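PDB 3AII: glutamate--tRNA ligase from Methanothermobacter thermautotrophicus, which attaches glutamate to tRNA, probably by first activating it with ATP to Glu-AMP and then transferring it to the acceptor end. Local coordinates for residues Y127-D139 and L155-S169. Numbering follows the deposited sequence.
With CA (calcium ion), chain E.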
loop_
_atom_site.group_PDB
_atom_site.type_symbol
_atom_site.label_atom_id
_atom_site.label_comp_id
_atom_site.label_asym_id
_atom_site.label_seq_id
_atom_site.Cartn_x
_atom_site.Cartn_y
_atom_site.Cartn_z
ATOM N N TYR A 127 -4.923 -2.681 -23.835
ATOM C CA TYR A 127 -5.946 -2.315 -24.815
ATOM C C TYR A 127 -5.766 -0.931 -25.440
ATOM O O TYR A 127 -6.646 -0.453 -26.155
ATOM C CB TYR A 127 -7.347 -2.443 -24.205
ATOM C CG TYR A 127 -7.753 -3.880 -24.039
ATOM C CD1 TYR A 127 -7.501 -4.557 -22.861
ATOM C CD2 TYR A 127 -8.347 -4.577 -25.085
ATOM C CE1 TYR A 127 -7.847 -5.886 -22.712
ATOM C CE2 TYR A 127 -8.698 -5.903 -24.946
ATOM C CZ TYR A 127 -8.441 -6.553 -23.758
ATOM O OH TYR A 127 -8.788 -7.875 -23.607
ATOM N N ASP A 128 -4.622 -0.303 -25.175
ATOM C CA ASP A 128 -4.338 1.021 -25.711
ATOM C C ASP A 128 -5.482 1.972 -25.351
ATOM O O ASP A 128 -5.885 2.815 -26.153
ATOM C CB ASP A 128 -4.169 0.953 -27.234
ATOM C CG ASP A 128 -3.566 2.224 -27.817
ATOM O OD1 ASP A 128 -3.818 2.507 -29.010
ATOM O OD2 ASP A 128 -2.842 2.937 -27.087
ATOM N N GLY A 129 -6.010 1.823 -24.139
ATOM C CA GLY A 129 -7.146 2.632 -23.716
ATOM C C GLY A 129 -6.757 3.746 -22.754
ATOM O O GLY A 129 -5.596 4.127 -22.668
ATOM N N ARG A 130 -7.734 4.269 -22.023
ATOM C CA ARG A 130 -7.470 5.336 -21.068
ATOM C C ARG A 130 -7.746 4.892 -19.645
ATOM O O ARG A 130 -8.538 3.982 -19.415
ATOM C CB ARG A 130 -8.299 6.579 -21.405
ATOM C CG ARG A 130 -7.745 7.324 -22.618
ATOM C CD ARG A 130 -8.507 8.611 -22.887
ATOM N NE ARG A 130 -9.927 8.356 -22.999
ATOM C CZ ARG A 130 -10.848 8.861 -22.193
ATOM N NH1 ARG A 130 -10.507 9.688 -21.213
ATOM N NH2 ARG A 130 -12.116 8.553 -22.384
ATOM N N LEU A 131 -7.083 5.536 -18.697
ATOM C CA LEU A 131 -7.313 5.271 -17.284
ATOM C C LEU A 131 -7.671 6.589 -16.619
ATOM O O LEU A 131 -6.952 7.581 -16.785
ATOM C CB LEU A 131 -6.062 4.694 -16.627
ATOM C CG LEU A 131 -6.098 4.418 -15.114
ATOM C CD1 LEU A 131 -7.225 3.426 -14.803
ATOM C CD2 LEU A 131 -4.777 3.901 -14.589
ATOM N N ILE A 132 -8.758 6.575 -15.850
ATOM C CA ILE A 132 -9.210 7.751 -15.115
ATOM C C ILE A 132 -8.904 7.579 -13.622
ATOM O O ILE A 132 -9.172 6.530 -13.038
ATOM C CB ILE A 132 -10.715 7.968 -15.310
ATOM C CG1 ILE A 132 -11.029 8.235 -16.790
ATOM C CG2 ILE A 132 -11.188 9.144 -14.453
ATOM C CD1 ILE A 132 -12.536 8.211 -17.120
ATOM N N LEU A 133 -8.287 8.592 -13.019
ATOM C CA LEU A 133 -8.146 8.627 -11.560
ATOM C C LEU A 133 -9.345 9.402 -11.044
ATOM O O LEU A 133 -9.524 10.551 -11.405
ATOM C CB LEU A 133 -6.846 9.329 -11.140
ATOM C CG LEU A 133 -6.752 9.619 -9.636
ATOM C CD1 LEU A 133 -6.745 8.310 -8.819
ATOM C CD2 LEU A 133 -5.493 10.426 -9.312
ATOM N N ARG A 134 -10.184 8.770 -10.219
ATOM C CA ARG A 134 -11.339 9.458 -9.674
ATOM C C ARG A 134 -11.247 9.411 -8.159
ATOM O O ARG A 134 -11.362 8.341 -7.554
ATOM C CB ARG A 134 -12.648 8.825 -10.160
ATOM C CG ARG A 134 -13.902 9.529 -9.631
ATOM C CD ARG A 134 -15.211 9.029 -10.308
ATOM N NE ARG A 134 -15.516 7.662 -9.892
ATOM C CZ ARG A 134 -15.914 6.684 -10.708
ATOM N NH1 ARG A 134 -16.166 5.474 -10.212
ATOM N NH2 ARG A 134 -16.051 6.906 -12.010
ATOM N N ILE A 135 -11.044 10.571 -7.546
ATOM C CA ILE A 135 -10.941 10.630 -6.094
ATOM C C ILE A 135 -12.335 10.709 -5.503
ATOM O O ILE A 135 -13.084 11.657 -5.758
ATOM C CB ILE A 135 -10.146 11.859 -5.623
ATOM C CG1 ILE A 135 -8.784 11.938 -6.317
ATOM C CG2 ILE A 135 -9.999 11.826 -4.112
ATOM C CD1 ILE A 135 -7.907 10.773 -6.060
ATOM N N GLU A 136 -12.691 9.699 -4.718
ATOM C CA GLU A 136 -14.065 9.544 -4.265
ATOM C C GLU A 136 -14.217 10.097 -2.844
ATOM O O GLU A 136 -14.174 9.363 -1.850
ATOM C CB GLU A 136 -14.497 8.079 -4.419
ATOM C CG GLU A 136 -14.515 7.681 -5.903
ATOM C CD GLU A 136 -15.313 6.421 -6.228
ATOM O OE1 GLU A 136 -15.557 5.597 -5.314
ATOM O OE2 GLU A 136 -15.668 6.259 -7.419
ATOM N N ASP A 137 -14.370 11.418 -2.779
ATOM C CA ASP A 137 -14.322 12.146 -1.513
ATOM C C ASP A 137 -15.683 12.731 -1.116
ATOM O O ASP A 137 -15.766 13.888 -0.713
ATOM C CB ASP A 137 -13.276 13.256 -1.587
ATOM C CG ASP A 137 -13.618 14.322 -2.610
ATOM O OD1 ASP A 137 -14.378 14.043 -3.559
ATOM O OD2 ASP A 137 -13.135 15.458 -2.455
ATOM N N THR A 138 -16.736 11.923 -1.223
ATOM C CA THR A 138 -18.096 12.376 -0.889
ATOM C C THR A 138 -18.556 12.063 0.541
ATOM O O THR A 138 -19.756 12.151 0.841
ATOM C CB THR A 138 -19.133 11.749 -1.832
ATOM O OG1 THR A 138 -18.984 10.328 -1.792
ATOM C CG2 THR A 138 -18.909 12.234 -3.256
ATOM N N ASP A 139 -17.629 11.690 1.415
ATOM C CA ASP A 139 -17.954 11.529 2.835
ATOM C C ASP A 139 -17.107 12.533 3.586
ATOM O O ASP A 139 -15.910 12.301 3.802
ATOM C CB ASP A 139 -17.656 10.114 3.324
ATOM C CG ASP A 139 -18.024 9.906 4.792
ATOM O OD1 ASP A 139 -17.965 8.747 5.245
ATOM O OD2 ASP A 139 -18.374 10.889 5.491
ATOM N N LEU A 155 0.811 6.725 -6.894
ATOM C CA LEU A 155 0.586 6.142 -8.215
ATOM C C LEU A 155 1.813 6.302 -9.110
ATOM O O LEU A 155 2.180 5.387 -9.845
ATOM C CB LEU A 155 -0.614 6.804 -8.886
ATOM C CG LEU A 155 -1.947 6.341 -8.322
ATOM C CD1 LEU A 155 -3.103 7.120 -8.952
ATOM C CD2 LEU A 155 -2.104 4.851 -8.585
ATOM N N GLU A 156 2.423 7.484 -9.069
ATOM C CA GLU A 156 3.639 7.732 -9.837
ATOM C C GLU A 156 4.721 6.753 -9.391
ATOM O O GLU A 156 5.419 6.161 -10.212
ATOM C CB GLU A 156 4.118 9.189 -9.673
ATOM C CG GLU A 156 3.219 10.243 -10.356
ATOM C CD GLU A 156 3.561 11.660 -9.940
ATOM O OE1 GLU A 156 4.311 11.826 -8.958
ATOM O OE2 GLU A 156 3.077 12.615 -10.583
ATOM N N TRP A 157 4.849 6.568 -8.086
ATOM C CA TRP A 157 5.833 5.629 -7.556
ATOM C C TRP A 157 5.620 4.231 -8.127
ATOM O O TRP A 157 6.589 3.544 -8.483
ATOM C CB TRP A 157 5.780 5.605 -6.031
ATOM C CG TRP A 157 6.732 4.624 -5.413
ATOM C CD1 TRP A 157 8.079 4.791 -5.236
ATOM C CD2 TRP A 157 6.419 3.324 -4.890
ATOM N NE1 TRP A 157 8.619 3.680 -4.635
ATOM C CE2 TRP A 157 7.626 2.764 -4.414
ATOM C CE3 TRP A 157 5.240 2.576 -4.784
ATOM C CZ2 TRP A 157 7.689 1.493 -3.837
ATOM C CZ3 TRP A 157 5.301 1.315 -4.208
ATOM C CH2 TRP A 157 6.525 0.786 -3.738
ATOM N N LEU A 158 4.357 3.814 -8.224
ATOM C CA LEU A 158 4.025 2.498 -8.765
ATOM C C LEU A 158 4.308 2.384 -10.244
ATOM O O LEU A 158 4.322 1.282 -10.781
ATOM C CB LEU A 158 2.550 2.157 -8.539
ATOM C CG LEU A 158 2.153 1.769 -7.133
ATOM C CD1 LEU A 158 0.640 1.661 -7.051
ATOM C CD2 LEU A 158 2.830 0.434 -6.766
ATOM N N GLY A 159 4.511 3.515 -10.915
ATOM C CA GLY A 159 4.679 3.513 -12.359
ATOM C C GLY A 159 3.381 3.561 -13.147
ATOM O O GLY A 159 3.350 3.279 -14.345
ATOM N N VAL A 160 2.297 3.935 -12.478
ATOM C CA VAL A 160 0.999 4.008 -13.124
ATOM C C VAL A 160 0.884 5.353 -13.841
ATOM O O VAL A 160 1.199 6.393 -13.269
ATOM C CB VAL A 160 -0.130 3.840 -12.083
ATOM C CG1 VAL A 160 -1.489 4.247 -12.654
ATOM C CG2 VAL A 160 -0.168 2.390 -11.572
ATOM N N GLU A 161 0.477 5.304 -15.101
ATOM C CA GLU A 161 0.157 6.500 -15.875
ATOM C C GLU A 161 -1.349 6.575 -16.057
ATOM O O GLU A 161 -2.020 5.547 -16.173
ATOM C CB GLU A 161 0.806 6.440 -17.253
ATOM C CG GLU A 161 2.323 6.472 -17.243
ATOM C CD GLU A 161 2.911 6.579 -18.649
ATOM O OE1 GLU A 161 2.261 6.124 -19.616
ATOM O OE2 GLU A 161 4.026 7.118 -18.786
ATOM N N TRP A 162 -1.896 7.784 -16.097
ATOM C CA TRP A 162 -3.325 7.908 -16.339
ATOM C C TRP A 162 -3.634 9.143 -17.180
ATOM O O TRP A 162 -2.709 9.896 -17.516
ATOM C CB TRP A 162 -4.111 7.870 -15.029
ATOM C CG TRP A 162 -3.881 8.995 -14.047
ATOM C CD1 TRP A 162 -4.729 10.038 -13.794
ATOM C CD2 TRP A 162 -2.787 9.139 -13.130
ATOM N NE1 TRP A 162 -4.212 10.843 -12.806
ATOM C CE2 TRP A 162 -3.020 10.310 -12.378
ATOM C CE3 TRP A 162 -1.608 8.412 -12.894
ATOM C CZ2 TRP A 162 -2.142 10.763 -11.393
ATOM C CZ3 TRP A 162 -0.725 8.857 -11.901
ATOM C CH2 TRP A 162 -0.996 10.035 -11.171
ATOM N N ASP A 163 -4.902 9.332 -17.534
ATOM C CA ASP A 163 -5.277 10.285 -18.581
ATOM C C ASP A 163 -6.156 11.447 -18.124
ATOM O O ASP A 163 -6.237 12.467 -18.806
ATOM C CB ASP A 163 -5.973 9.562 -19.740
ATOM C CG ASP A 163 -5.096 8.512 -20.364
ATOM O OD1 ASP A 163 -4.262 8.867 -21.233
ATOM O OD2 ASP A 163 -5.200 7.346 -19.953
ATOM N N GLU A 164 -6.831 11.273 -16.994
ATOM C CA GLU A 164 -7.733 12.301 -16.473
ATOM C C GLU A 164 -7.797 12.138 -14.981
ATOM O O GLU A 164 -7.731 11.011 -14.473
ATOM C CB GLU A 164 -9.152 12.115 -17.006
ATOM C CG GLU A 164 -9.366 12.619 -18.390
ATOM C CD GLU A 164 -10.839 12.794 -18.774
ATOM O OE1 GLU A 164 -11.773 12.688 -17.928
ATOM O OE2 GLU A 164 -11.047 13.072 -19.952
ATOM N N THR A 165 -7.922 13.262 -14.280
ATOM C CA THR A 165 -8.119 13.238 -12.834
ATOM C C THR A 165 -9.422 13.974 -12.539
ATOM O O THR A 165 -9.624 15.108 -12.995
ATOM C CB THR A 165 -6.982 13.935 -12.060
ATOM O OG1 THR A 165 -5.757 13.213 -12.219
ATOM C CG2 THR A 165 -7.299 13.967 -10.573
ATOM N N VAL A 166 -10.303 13.320 -11.784
ATOM C CA VAL A 166 -11.621 13.859 -11.488
ATOM C C VAL A 166 -11.793 13.775 -9.979
ATOM O O VAL A 166 -11.395 12.785 -9.371
ATOM C CB VAL A 166 -12.711 13.027 -12.186
ATOM C CG1 VAL A 166 -14.106 13.449 -11.728
ATOM C CG2 VAL A 166 -12.596 13.157 -13.700
ATOM N N ILE A 167 -12.333 14.824 -9.364
ATOM C CA ILE A 167 -12.549 14.795 -7.912
ATOM C C ILE A 167 -14.051 14.916 -7.639
ATOM O O ILE A 167 -14.707 15.840 -8.108
ATOM C CB ILE A 167 -11.772 15.918 -7.203
ATOM C CG1 ILE A 167 -10.261 15.756 -7.422
ATOM C CG2 ILE A 167 -12.044 15.904 -5.690
ATOM C CD1 ILE A 167 -9.464 16.970 -6.957
ATOM N N GLN A 168 -14.620 13.967 -6.907
ATOM C CA GLN A 168 -16.073 13.928 -6.792
ATOM C C GLN A 168 -16.682 15.135 -6.085
ATOM O O GLN A 168 -17.802 15.527 -6.407
ATOM C CB GLN A 168 -16.550 12.616 -6.156
ATOM C CG GLN A 168 -16.353 11.417 -7.073
ATOM C CD GLN A 168 -17.083 10.179 -6.585
ATOM O OE1 GLN A 168 -17.061 9.869 -5.400
ATOM N NE2 GLN A 168 -17.743 9.473 -7.501
ATOM N N SER A 169 -15.949 15.736 -5.151
ATOM C CA SER A 169 -16.516 16.881 -4.447
ATOM C C SER A 169 -16.616 18.111 -5.348
ATOM O O SER A 169 -17.276 19.084 -4.996
ATOM C CB SER A 169 -15.736 17.198 -3.164
ATOM O OG SER A 169 -14.390 17.501 -3.453
HETATM CA CA CA E . -3.266 4.806 -22.921
HETATM O O HOH W 1 -2.781 2.551 -23.620
HETATM O O HOH W 2 -3.371 5.032 -25.373
HETATM O O HOH W 3 -13.414 10.258 -19.773
HETATM O O HOH W 4 -4.197 7.164 -23.358
HETATM O O HOH W 5 -1.222 5.641 -22.716
#
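Asp137 grips Ser169, in the first turn of the 3-10 segment that begins at Gln168, with both carboxylate oxygens: OD2 takes the hydroxyl OG of Ser169 at 2.6 Å, and OD1 takes the backbone N of the same residue at 2.8 Å in a bent bond (131° at the hydrogen), each met on its syn side and somewhat out of the carboxylate plane. CG of Asp137 stands between its own backbone N and carbonyl carbon (chi1 64°), which swings the carboxylate toward 155-169. Tyr148 and Arg263 add bonds to Asp137 OD2 and Ser169 OG respectively. With an alanine at this position, the N-H and hydroxyl of Ser169 would probably lose their acceptors, and Tyr148 OH its partner, leaving the turn less firmly tied.

At the other end, Asp163 does a similar job on the backbone: its OD2 accepts from Leu131 N at 2.9 Å through the anti lone pair, while its own N returns a bond to Leu131 O. Between these ends the strands run parallel, with Leu133 N bonded to Glu164 O and Val166 N to Leu133 O, then Ile135 N to Val166 O and Gln168 N to Ile135 O.

Leu133 lays CB over one face of the Trp162 indole, 3.5 Å from NE1, and reaches Leu155 CD1 with its CD1. In the ring plane, Trp162 NE1 donates to Thr165 OG1 at 2.9 Å, a nearly straight N-H...O bond (164°) that helps hold the ring's rotation.

The amide of Gln168 lies nearly parallel to the Glu136 carboxylate, OE1 3.3 Å from Glu136 CB; its NE2 is held by Asp281. Glu136 OE2 in turn receives both NE and NH1 of Arg134, side-on, and Asp282 takes NH2 of that arginine.

With helix 147-158 linking strands 130-135 and 164-167, this is a beta-alpha-beta crossover in the parallel sheet of the class I Rossmann-type catalytic domain.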